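Local coordinates for quinoline 2-oxidoreductase medium subunit (Pseudomonas putida, PDB 1T3Q), which binds FAD as the medium subunit of the molybdenum hydroxylase quinoline 2-oxidoreductase, and probably passes electrons through that flavin, at residues A101-A104 and V105-G109; Y183-R186 and K187-A191; R144-S147 and A148-M152; A122-P125 and F126-T130. One frame throughout, in Å; residues are numbered along the deposited sequence.

Contacts 1, 2 and 4 surround the flavin of FAD, while contact 3 does not touch it. Contact 4 is fully buried near the centre of the chain. The other three are only partly buried. Contacts 1 and 2 meet where His-102 packs on Lys-187 and Gly-188, and they flank the flavin from its two faces. Contact 4 addresses its pyrimidine edge with a carboxylate and a backbone N-H. Contact 3 packs Ala-148 against the helix of contact 4. The chemistry follows the place: methyl groups against the flavin in contact 1, a salt bridge in the loop of contact 2, a serine cap and a water in contact 3, and mostly apolar side chains in contact 4.

Contact 1: residues A101-A104 and V105-G109; sequences AHQA and VRNRG. With FAD (flavin-adenine dinucleotide), chain R.
Ala-101 and Val-105 meet through their methyls, CB to CG1 at 3.6 Å, and together they cover one face of the flavin. Ala-101 CB lies 3.4 Å from FAD N5. Val-105 turns its CG1 to FAD C9, 3.7 Å away, and its CG2 lies near FAD C8 and C8M. Ala-101 N adds a weak hydrogen bond to FAD O4, at 3.2 Å. Gly-109 brings its CA to 3.1 Å from FAD O3', and a CB at this position would probably clash with that ribityl hydroxyl. The frame for these contacts is the short helix 103-106 in the FAD-binding domain, with His-102 at its N-cap position. Arg-106 N closes the turn with a bond to His-102 O, 2.9 Å long. Val-105 O accepts from both Arg-108 N and Gly-109 N, which holds the chain in a tight bend up to Gly-109. The Arg-106 side chain folds back through a bend at chi3 (-63°). One face of its guanidinium then lies over the peptide joining His-102 to Gln-103. Its NH1 comes within 3.3 Å of Ala-101 O near the guanidinium plane, and hydrogen-bonds to Val-100 O. Further out, Arg-106 packs on His-77, and Arg-108 NE bonds to Gly-32 O. Gln-103 and Asn-107 run side by side and both rest on Pro-64 of the small subunit.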
# COMPACT_ATOMS: atom_id res chain seq x y z
N ALA C 101 -4.97 29.57 -31.20
CA ALA C 101 -4.95 28.42 -30.30
C ALA C 101 -6.27 27.67 -30.23
O ALA C 101 -6.94 27.43 -31.25
CB ALA C 101 -4.55 28.89 -28.90
N HIS C 102 -6.64 27.27 -29.02
CA HIS C 102 -7.89 26.55 -28.81
C HIS C 102 -8.66 27.20 -27.68
O HIS C 102 -8.18 28.13 -27.03
CB HIS C 102 -7.61 25.08 -28.49
CG HIS C 102 -6.90 24.35 -29.58
ND1 HIS C 102 -5.55 24.49 -29.81
CD2 HIS C 102 -7.36 23.52 -30.54
CE1 HIS C 102 -5.20 23.78 -30.86
NE2 HIS C 102 -6.28 23.17 -31.33
N GLN C 103 -9.87 26.70 -27.46
CA GLN C 103 -10.78 27.19 -26.44
C GLN C 103 -10.14 27.51 -25.08
O GLN C 103 -10.21 28.64 -24.62
CB GLN C 103 -11.92 26.18 -26.26
CG GLN C 103 -12.69 26.29 -24.96
CD GLN C 103 -13.79 25.25 -24.86
OE1 GLN C 103 -14.88 25.43 -25.42
NE2 GLN C 103 -13.51 24.15 -24.17
N ALA C 104 -9.54 26.50 -24.46
CA ALA C 104 -8.92 26.65 -23.15
C ALA C 104 -7.89 27.78 -23.08
O ALA C 104 -7.90 28.58 -22.15
CB ALA C 104 -8.27 25.34 -22.72
N VAL C 105 -7.00 27.84 -24.07
CA VAL C 105 -5.99 28.89 -24.10
C VAL C 105 -6.66 30.24 -24.29
O VAL C 105 -6.30 31.22 -23.63
CB VAL C 105 -4.97 28.65 -25.24
CG1 VAL C 105 -4.08 29.87 -25.42
CG2 VAL C 105 -4.11 27.43 -24.91
N ARG C 106 -7.65 30.30 -25.18
CA ARG C 106 -8.37 31.56 -25.44
C ARG C 106 -9.13 32.06 -24.22
O ARG C 106 -9.45 33.25 -24.13
CB ARG C 106 -9.33 31.41 -26.62
CG ARG C 106 -8.65 31.38 -27.98
CD ARG C 106 -9.63 31.71 -29.10
NE ARG C 106 -10.72 30.75 -29.21
CZ ARG C 106 -10.64 29.59 -29.87
NH1 ARG C 106 -9.53 29.25 -30.50
NH2 ARG C 106 -11.69 28.78 -29.89
N ASN C 107 -9.43 31.17 -23.28
CA ASN C 107 -10.15 31.59 -22.08
C ASN C 107 -9.24 32.33 -21.11
O ASN C 107 -9.72 32.97 -20.18
CB ASN C 107 -10.77 30.37 -21.38
CG ASN C 107 -12.04 29.89 -22.05
OD1 ASN C 107 -12.46 28.75 -21.87
ND2 ASN C 107 -12.67 30.76 -22.83
N ARG C 108 -7.93 32.25 -21.32
CA ARG C 108 -6.97 32.93 -20.44
C ARG C 108 -6.12 33.98 -21.15
O ARG C 108 -5.80 35.02 -20.58
CB ARG C 108 -6.03 31.92 -19.77
CG ARG C 108 -6.68 31.03 -18.72
CD ARG C 108 -5.63 30.34 -17.85
NE ARG C 108 -4.87 31.28 -17.03
CZ ARG C 108 -5.32 31.86 -15.92
NH1 ARG C 108 -4.55 32.71 -15.25
NH2 ARG C 108 -6.54 31.59 -15.48
N GLY C 109 -5.75 33.70 -22.40
CA GLY C 109 -4.93 34.63 -23.16
C GLY C 109 -5.60 35.97 -23.35
O GLY C 109 -6.82 36.04 -23.51
PA FAD R . 1.18 36.30 -20.54
O1A FAD R . 1.70 34.97 -20.97
O2A FAD R . 0.93 36.51 -19.24
O5B FAD R . 2.43 37.11 -20.86
C5B FAD R . 2.83 37.57 -22.19
C4B FAD R . 4.11 38.50 -22.05
O4B FAD R . 3.61 39.90 -22.09
C3B FAD R . 5.00 38.44 -20.76
O3B FAD R . 6.34 38.72 -21.03
C2B FAD R . 4.30 39.48 -19.84
O2B FAD R . 5.18 40.03 -18.89
C1B FAD R . 3.92 40.55 -20.81
N9A FAD R . 2.69 41.27 -20.51
C8A FAD R . 1.42 40.74 -20.38
N7A FAD R . 0.47 41.67 -20.32
C5A FAD R . 1.14 42.87 -20.38
C6A FAD R . 0.68 44.29 -20.39
N6A FAD R . -0.58 44.65 -20.27
N1A FAD R . 1.69 45.24 -20.48
C2A FAD R . 3.02 44.90 -20.59
N3A FAD R . 3.53 43.63 -20.59
C4A FAD R . 2.57 42.65 -20.43
N1 FAD R . -1.10 32.89 -29.80
C2 FAD R . -1.43 33.22 -31.06
O2 FAD R . -1.24 34.34 -31.49
N3 FAD R . -1.83 32.24 -32.02
C4 FAD R . -1.82 30.88 -31.72
O4 FAD R . -2.13 30.08 -32.58
C4X FAD R . -1.38 30.48 -30.38
N5 FAD R . -1.34 29.16 -30.01
C5X FAD R . -1.03 28.85 -28.70
C6 FAD R . -0.99 27.46 -28.35
C7 FAD R . -0.69 27.05 -27.05
C7M FAD R . -0.62 25.57 -26.73
C8 FAD R . -0.42 28.06 -26.00
C8M FAD R . -0.10 27.69 -24.57
C9 FAD R . -0.49 29.44 -26.33
C9A FAD R . -0.77 29.85 -27.67
N10 FAD R . -0.83 31.24 -28.11
C10 FAD R . -1.08 31.57 -29.41
C1' FAD R . -0.41 32.30 -27.15
C2' FAD R . -1.62 33.06 -26.52
O2' FAD R . -2.18 33.94 -27.50
C3' FAD R . -1.05 33.82 -25.32
O3' FAD R . -2.14 33.98 -24.40
C4' FAD R . -0.48 35.22 -25.68
O4' FAD R . 0.58 35.12 -26.64
C5' FAD R . 0.05 35.81 -24.41
O5' FAD R . -1.10 36.51 -23.63
P FAD R . -1.23 36.28 -22.15
O1P FAD R . -2.41 37.15 -21.71
O2P FAD R . -1.28 34.93 -21.81
O3P FAD R . -0.02 36.82 -21.51

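Contact 2: residues Y183-R186 and K187-A191; sequences YARR and KGDYA. With FAD (flavin-adenine dinucleotide), chain R.
A type II beta turn from Arg-186 to Asp-189 forms the tip of a loop that reaches the FAD pocket. Asp-189 N closes it with a hydrogen bond of 2.7 Å to Arg-186 O. Gly-188 takes the third place, with a positive phi (112°) that would jam a side chain against the preceding carbonyl. A salt bridge spans the same two residues. Arg-186 bends at chi2 and chi3, which brings its guanidinium side-on to the carboxylate, the two planes nearly perpendicular. NE and NH1 both bond to Asp-189 OD2, NE at 3.1 Å from above the carboxylate plane and NH1 at 3.2 Å on the syn lone pair. The arginine has a second acid partner: NH2 forms a salt bridge with Asp-718 of the large subunit. A methionine in place of Arg-186 would probably leave the Asp-189 carboxylate without its cationic mate and free to turn, and break the salt bridge to Asp-718. Below the turn, Ala-184 CB packs on Asp-189 CB, 3.7 Å away. Tyr-190 carries the loop to the cofactor: its ring has FAD C4X 3.7 Å above one face, and its OH lies 3.5 Å from FAD C10. At the base Ala-191 CA makes a CA-H...O contact of 3.2 Å with Tyr-183 O. The loop joins the antiparallel strands 177-183 and 193-202, and Tyr-183 packs on Leu-267 and Ile-271 of helix 261-284.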
# COMPACT_ATOMS: atom_id res chain seq x y z
N TYR C 183 -2.29 29.63 -43.07
CA TYR C 183 -1.96 28.24 -43.33
C TYR C 183 -1.29 27.68 -42.08
O TYR C 183 -0.23 28.16 -41.68
CB TYR C 183 -1.00 28.12 -44.51
CG TYR C 183 -0.70 26.69 -44.92
CD1 TYR C 183 -1.52 26.03 -45.83
CD2 TYR C 183 0.41 26.01 -44.41
CE1 TYR C 183 -1.24 24.72 -46.24
CE2 TYR C 183 0.70 24.70 -44.81
CZ TYR C 183 -0.13 24.07 -45.73
OH TYR C 183 0.16 22.79 -46.15
N ALA C 184 -1.92 26.68 -41.47
CA ALA C 184 -1.38 26.03 -40.28
C ALA C 184 -1.59 24.53 -40.46
O ALA C 184 -2.59 24.12 -41.06
CB ALA C 184 -2.12 26.52 -39.04
N ARG C 185 -0.66 23.72 -39.97
CA ARG C 185 -0.77 22.26 -40.09
C ARG C 185 -2.20 21.79 -39.79
O ARG C 185 -2.78 21.02 -40.55
CB ARG C 185 0.23 21.58 -39.16
CG ARG C 185 1.69 21.90 -39.50
CD ARG C 185 2.11 21.29 -40.83
NE ARG C 185 2.73 19.97 -40.66
CZ ARG C 185 2.38 18.90 -41.36
NH1 ARG C 185 3.00 17.74 -41.14
NH2 ARG C 185 1.40 18.97 -42.25
N ARG C 186 -2.74 22.27 -38.67
CA ARG C 186 -4.11 21.97 -38.25
C ARG C 186 -4.66 23.31 -37.75
O ARG C 186 -3.93 24.07 -37.12
CB ARG C 186 -4.15 20.95 -37.10
CG ARG C 186 -3.98 19.49 -37.50
CD ARG C 186 -2.54 19.18 -37.85
NE ARG C 186 -1.64 19.56 -36.77
CZ ARG C 186 -1.49 18.89 -35.63
NH1 ARG C 186 -0.65 19.34 -34.71
NH2 ARG C 186 -2.16 17.77 -35.43
N LYS C 187 -5.93 23.60 -38.01
CA LYS C 187 -6.49 24.86 -37.54
C LYS C 187 -6.24 25.00 -36.05
O LYS C 187 -6.56 24.10 -35.26
CB LYS C 187 -8.00 24.95 -37.82
CG LYS C 187 -8.59 26.29 -37.38
CD LYS C 187 -9.98 26.52 -37.93
CE LYS C 187 -10.44 27.94 -37.62
NZ LYS C 187 -11.74 28.26 -38.26
N GLY C 188 -5.65 26.13 -35.66
CA GLY C 188 -5.33 26.37 -34.27
C GLY C 188 -3.82 26.37 -34.11
O GLY C 188 -3.27 26.96 -33.18
N ASP C 189 -3.15 25.69 -35.04
CA ASP C 189 -1.69 25.59 -35.05
C ASP C 189 -1.06 26.93 -35.44
O ASP C 189 -1.66 27.72 -36.15
CB ASP C 189 -1.25 24.54 -36.08
CG ASP C 189 -1.34 23.12 -35.56
OD1 ASP C 189 -2.26 22.82 -34.77
OD2 ASP C 189 -0.49 22.29 -35.95
N TYR C 190 0.16 27.17 -34.96
CA TYR C 190 0.86 28.41 -35.32
C TYR C 190 0.97 28.41 -36.83
O TYR C 190 1.45 27.44 -37.43
CB TYR C 190 2.25 28.44 -34.69
CG TYR C 190 2.29 29.20 -33.38
CD1 TYR C 190 2.18 30.59 -33.36
CD2 TYR C 190 2.42 28.52 -32.16
CE1 TYR C 190 2.20 31.29 -32.15
CE2 TYR C 190 2.43 29.22 -30.96
CZ TYR C 190 2.32 30.59 -30.96
OH TYR C 190 2.34 31.28 -29.77
N ALA C 191 0.52 29.49 -37.45
CA ALA C 191 0.53 29.61 -38.90
C ALA C 191 1.91 29.76 -39.52
O ALA C 191 2.78 30.41 -38.96
CB ALA C 191 -0.34 30.79 -39.32
PA FAD R . 1.18 36.30 -20.54
O1A FAD R . 1.70 34.97 -20.97
O2A FAD R . 0.93 36.51 -19.24
O5B FAD R . 2.43 37.11 -20.86
C5B FAD R . 2.83 37.57 -22.19
C4B FAD R . 4.11 38.50 -22.05
O4B FAD R . 3.61 39.90 -22.09
C3B FAD R . 5.00 38.44 -20.76
O3B FAD R . 6.34 38.72 -21.03
C2B FAD R . 4.30 39.48 -19.84
O2B FAD R . 5.18 40.03 -18.89
C1B FAD R . 3.92 40.55 -20.81
N9A FAD R . 2.69 41.27 -20.51
C8A FAD R . 1.42 40.74 -20.38
N7A FAD R . 0.47 41.67 -20.32
C5A FAD R . 1.14 42.87 -20.38
C6A FAD R . 0.68 44.29 -20.39
N6A FAD R . -0.58 44.65 -20.27
N1A FAD R . 1.69 45.24 -20.48
C2A FAD R . 3.02 44.90 -20.59
N3A FAD R . 3.53 43.63 -20.59
C4A FAD R . 2.57 42.65 -20.43
N1 FAD R . -1.10 32.89 -29.80
C2 FAD R . -1.43 33.22 -31.06
O2 FAD R . -1.24 34.34 -31.49
N3 FAD R . -1.83 32.24 -32.02
C4 FAD R . -1.82 30.88 -31.72
O4 FAD R . -2.13 30.08 -32.58
C4X FAD R . -1.38 30.48 -30.38
N5 FAD R . -1.34 29.16 -30.01
C5X FAD R . -1.03 28.85 -28.70
C6 FAD R . -0.99 27.46 -28.35
C7 FAD R . -0.69 27.05 -27.05
C7M FAD R . -0.62 25.57 -26.73
C8 FAD R . -0.42 28.06 -26.00
C8M FAD R . -0.10 27.69 -24.57
C9 FAD R . -0.49 29.44 -26.33
C9A FAD R . -0.77 29.85 -27.67
N10 FAD R . -0.83 31.24 -28.11
C10 FAD R . -1.08 31.57 -29.41
C1' FAD R . -0.41 32.30 -27.15
C2' FAD R . -1.62 33.06 -26.52
O2' FAD R . -2.18 33.94 -27.50
C3' FAD R . -1.05 33.82 -25.32
O3' FAD R . -2.14 33.98 -24.40
C4' FAD R . -0.48 35.22 -25.68
O4' FAD R . 0.58 35.12 -26.64
C5' FAD R . 0.05 35.81 -24.41
O5' FAD R . -1.10 36.51 -23.63
P FAD R . -1.23 36.28 -22.15
O1P FAD R . -2.41 37.15 -21.71
O2P FAD R . -1.28 34.93 -21.81
O3P FAD R . -0.02 36.82 -21.51

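Contact 3: residues R144-S147 and A148-M152; sequences RSVS and ATDFM
Ala-148 starts a one-turn helix directly after Ser-147, which sits at the N-cap. Thr-149 follows, its CB 3.9 Å from Ser-147 OG. Asp-150 N then gives the capping bond to Ser-147 OG, 3.1 Å long and fairly straight. The serine hydroxyl can reach it because OG stands between the backbone N and the carbonyl carbon (chi1 75°). Asp-150 also answers with its side chain: a water accepts from Ser-147 N at 3.0 Å and donates to Asp-150 OD2 at 2.7 Å. Asp-150 CB packs tightly on Val-146 CG2, at 3.4 Å. An alanine at Ser-147 would remove the hydroxyl, and Asp-150 N would probably be left without its cap at the helix start. Phe-151 N bonds to Ser-147 O, 2.9 Å away. The Phe-151 ring offers its edge to Val-146, CD1 lying 4.0 Å from CG1. Met-152 leaves helical geometry, though its N still bonds to Ala-148 O. The chain thus passes from strand 142-147 straight into helix 148-151. Strand 142-147 is an outermost strand, within this chain, of an antiparallel sheet and pairs with strand 134-139, while Ala-148 and Thr-149 pack on Met-128 and Ala-129 of helix 123-130.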
# COMPACT_ATOMS: atom_id res chain seq x y z
N ARG C 144 1.55 57.24 -22.86
CA ARG C 144 1.99 57.60 -24.20
C ARG C 144 1.33 56.67 -25.21
O ARG C 144 0.87 55.59 -24.86
CB ARG C 144 3.51 57.48 -24.32
CG ARG C 144 4.03 56.04 -24.36
CD ARG C 144 5.55 56.01 -24.25
NE ARG C 144 6.09 54.65 -24.26
CZ ARG C 144 6.36 53.96 -25.36
NH1 ARG C 144 6.84 52.73 -25.26
NH2 ARG C 144 6.15 54.50 -26.55
N SER C 145 1.28 57.10 -26.47
CA SER C 145 0.67 56.28 -27.50
C SER C 145 1.67 55.99 -28.60
O SER C 145 2.61 56.75 -28.83
CB SER C 145 -0.56 56.98 -28.10
OG SER C 145 -0.19 58.18 -28.77
N VAL C 146 1.48 54.86 -29.27
CA VAL C 146 2.36 54.46 -30.36
C VAL C 146 1.52 53.62 -31.30
O VAL C 146 0.62 52.91 -30.85
CB VAL C 146 3.55 53.65 -29.82
CG1 VAL C 146 3.06 52.41 -29.11
CG2 VAL C 146 4.49 53.29 -30.96
N SER C 147 1.79 53.70 -32.60
CA SER C 147 1.02 52.92 -33.55
C SER C 147 1.34 51.44 -33.36
O SER C 147 2.42 51.10 -32.87
CB SER C 147 1.34 53.32 -34.99
OG SER C 147 2.61 52.83 -35.39
N ALA C 148 0.40 50.59 -33.75
CA ALA C 148 0.58 49.15 -33.64
C ALA C 148 1.80 48.72 -34.46
O ALA C 148 2.54 47.82 -34.06
CB ALA C 148 -0.67 48.43 -34.14
N THR C 149 2.00 49.38 -35.60
CA THR C 149 3.14 49.06 -36.45
C THR C 149 4.47 49.34 -35.75
O THR C 149 5.40 48.54 -35.83
CB THR C 149 3.09 49.85 -37.78
OG1 THR C 149 1.91 49.48 -38.51
CG2 THR C 149 4.32 49.55 -38.63
N ASP C 150 4.56 50.48 -35.06
CA ASP C 150 5.80 50.82 -34.35
C ASP C 150 5.96 49.98 -33.09
O ASP C 150 7.08 49.71 -32.65
CB ASP C 150 5.82 52.30 -33.95
CG ASP C 150 6.20 53.22 -35.10
OD1 ASP C 150 6.91 52.76 -36.02
OD2 ASP C 150 5.79 54.40 -35.07
N PHE C 151 4.84 49.58 -32.50
CA PHE C 151 4.85 48.78 -31.29
C PHE C 151 5.55 47.44 -31.51
O PHE C 151 6.39 47.03 -30.71
CB PHE C 151 3.43 48.53 -30.79
CG PHE C 151 3.37 47.83 -29.47
CD1 PHE C 151 3.57 48.53 -28.28
CD2 PHE C 151 3.15 46.45 -29.40
CE1 PHE C 151 3.55 47.87 -27.05
CE2 PHE C 151 3.13 45.79 -28.18
CZ PHE C 151 3.33 46.50 -27.00
N MET C 152 5.17 46.76 -32.59
CA MET C 152 5.73 45.46 -32.95
C MET C 152 6.98 45.66 -33.78
O MET C 152 6.90 45.86 -34.99
CB MET C 152 4.70 44.65 -33.74
CG MET C 152 5.21 43.30 -34.20
SD MET C 152 5.72 42.30 -32.81
CE MET C 152 5.91 40.68 -33.63
O HOH W 1 4.03 55.52 -33.29

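Contact 4: residues A122-P125 and F126-T130; sequences AEMP and FLMAT. With FAD (flavin-adenine dinucleotide), chain R.
Helix 123-130 presents its N-terminal end to the pyrimidine ring of the flavin, and its first turn is tied by Leu-127 N to Glu-123 O at 2.8 Å. The next bond, Met-128 N to Met-124 O, is 2.9 Å, and Ala-129 N to Pro-125 O follows weakly. Glu-123 makes the polar link from this helix to the flavin. Its chain bends at chi2 (76°), and OE2 accepts from FAD N3 at 2.8 Å. OE1 lies close to the Glu-182 carboxylate. The Glu-123 backbone N gives a weak bond of 3.3 Å to FAD O2. Ala-122 CB touches that same oxygen, 3.1 Å away. Along the helix the contacts turn apolar. Met-124 and Leu-127 lie side by side, CE to CD2 at 4.0 Å, and both pack on Val-96 of helix 92-97. On another side, Phe-126 packs on Phe-180 and Met-194 of the neighbouring sheet. Phe-126 O is gripped twice, by Thr-130 N and by Thr-130 OG1 at 2.8 Å, from opposite faces of its plane. OG1 also lies over the rim of the Phe-126 ring. A helix N-terminus near the flavin C2=O is an arrangement seen in flavoproteins.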
# COMPACT_ATOMS: atom_id res chain seq x y z
N ALA C 122 2.23 35.34 -34.20
CA ALA C 122 0.93 35.57 -33.57
C ALA C 122 -0.01 36.41 -34.42
O ALA C 122 0.42 37.29 -35.16
CB ALA C 122 1.13 36.23 -32.21
N GLU C 123 -1.31 36.15 -34.28
CA GLU C 123 -2.33 36.88 -35.03
C GLU C 123 -2.55 38.33 -34.60
O GLU C 123 -2.63 39.22 -35.45
CB GLU C 123 -3.68 36.15 -34.97
CG GLU C 123 -3.79 34.94 -35.90
CD GLU C 123 -3.05 33.73 -35.38
OE1 GLU C 123 -2.92 32.73 -36.13
OE2 GLU C 123 -2.59 33.76 -34.22
N MET C 124 -2.64 38.57 -33.30
CA MET C 124 -2.90 39.93 -32.81
C MET C 124 -1.87 41.00 -33.20
O MET C 124 -2.25 42.09 -33.62
CB MET C 124 -3.13 39.93 -31.30
CG MET C 124 -4.43 39.23 -30.88
SD MET C 124 -5.93 39.87 -31.69
CE MET C 124 -6.07 38.79 -33.10
N PRO C 125 -0.57 40.72 -33.04
CA PRO C 125 0.40 41.76 -33.42
C PRO C 125 0.24 42.11 -34.90
O PRO C 125 0.32 43.27 -35.29
CB PRO C 125 1.75 41.11 -33.12
CG PRO C 125 1.43 40.22 -31.96
CD PRO C 125 0.11 39.59 -32.37
N PHE C 126 0.02 41.08 -35.72
CA PHE C 126 -0.16 41.27 -37.15
C PHE C 126 -1.43 42.05 -37.47
O PHE C 126 -1.41 42.98 -38.27
CB PHE C 126 -0.22 39.91 -37.87
CG PHE C 126 -0.83 39.98 -39.25
CD1 PHE C 126 -0.11 40.53 -40.31
CD2 PHE C 126 -2.13 39.55 -39.47
CE1 PHE C 126 -0.69 40.64 -41.58
CE2 PHE C 126 -2.72 39.66 -40.74
CZ PHE C 126 -1.99 40.20 -41.79
N LEU C 127 -2.53 41.65 -36.84
CA LEU C 127 -3.82 42.30 -37.08
C LEU C 127 -3.88 43.75 -36.62
O LEU C 127 -4.33 44.63 -37.36
CB LEU C 127 -4.94 41.51 -36.42
CG LEU C 127 -6.36 42.01 -36.75
CD1 LEU C 127 -6.63 41.84 -38.24
CD2 LEU C 127 -7.37 41.23 -35.93
N MET C 128 -3.45 44.01 -35.39
CA MET C 128 -3.48 45.38 -34.87
C MET C 128 -2.70 46.33 -35.76
O MET C 128 -3.15 47.45 -36.04
CB MET C 128 -2.95 45.42 -33.44
CG MET C 128 -3.80 44.65 -32.44
SD MET C 128 -5.54 45.17 -32.44
CE MET C 128 -6.31 43.88 -33.45
N ALA C 129 -1.52 45.90 -36.22
CA ALA C 129 -0.70 46.74 -37.08
C ALA C 129 -1.43 46.99 -38.39
O ALA C 129 -1.49 48.13 -38.87
CB ALA C 129 0.64 46.06 -37.36
N THR C 130 -1.99 45.93 -38.95
CA THR C 130 -2.72 46.00 -40.21
C THR C 130 -3.96 46.88 -40.13
O THR C 130 -4.30 47.57 -41.10
CB THR C 130 -3.12 44.57 -40.66
OG1 THR C 130 -1.93 43.80 -40.88
CG2 THR C 130 -3.92 44.62 -41.94
PA FAD R . 1.18 36.30 -20.54
O1A FAD R . 1.70 34.97 -20.97
O2A FAD R . 0.93 36.51 -19.24
O5B FAD R . 2.43 37.11 -20.86
C5B FAD R . 2.83 37.57 -22.19
C4B FAD R . 4.11 38.50 -22.05
O4B FAD R . 3.61 39.90 -22.09
C3B FAD R . 5.00 38.44 -20.76
O3B FAD R . 6.34 38.72 -21.03
C2B FAD R . 4.30 39.48 -19.84
O2B FAD R . 5.18 40.03 -18.89
C1B FAD R . 3.92 40.55 -20.81
N9A FAD R . 2.69 41.27 -20.51
C8A FAD R . 1.42 40.74 -20.38
N7A FAD R . 0.47 41.67 -20.32
C5A FAD R . 1.14 42.87 -20.38
C6A FAD R . 0.68 44.29 -20.39
N6A FAD R . -0.58 44.65 -20.27
N1A FAD R . 1.69 45.24 -20.48
C2A FAD R . 3.02 44.90 -20.59
N3A FAD R . 3.53 43.63 -20.59
C4A FAD R . 2.57 42.65 -20.43
N1 FAD R . -1.10 32.89 -29.80
C2 FAD R . -1.43 33.22 -31.06
O2 FAD R . -1.24 34.34 -31.49
N3 FAD R . -1.83 32.24 -32.02
C4 FAD R . -1.82 30.88 -31.72
O4 FAD R . -2.13 30.08 -32.58
C4X FAD R . -1.38 30.48 -30.38
N5 FAD R . -1.34 29.16 -30.01
C5X FAD R . -1.03 28.85 -28.70
C6 FAD R . -0.99 27.46 -28.35
C7 FAD R . -0.69 27.05 -27.05
C7M FAD R . -0.62 25.57 -26.73
C8 FAD R . -0.42 28.06 -26.00
C8M FAD R . -0.10 27.69 -24.57
C9 FAD R . -0.49 29.44 -26.33
C9A FAD R . -0.77 29.85 -27.67
N10 FAD R . -0.83 31.24 -28.11
C10 FAD R . -1.08 31.57 -29.41
C1' FAD R . -0.41 32.30 -27.15
C2' FAD R . -1.62 33.06 -26.52
O2' FAD R . -2.18 33.94 -27.50
C3' FAD R . -1.05 33.82 -25.32
O3' FAD R . -2.14 33.98 -24.40
C4' FAD R . -0.48 35.22 -25.68
O4' FAD R . 0.58 35.12 -26.64
C5' FAD R . 0.05 35.81 -24.41
O5' FAD R . -1.10 36.51 -23.63
P FAD R . -1.23 36.28 -22.15
O1P FAD R . -2.41 37.15 -21.71
O2P FAD R . -1.28 34.93 -21.81
O3P FAD R . -0.02 36.82 -21.51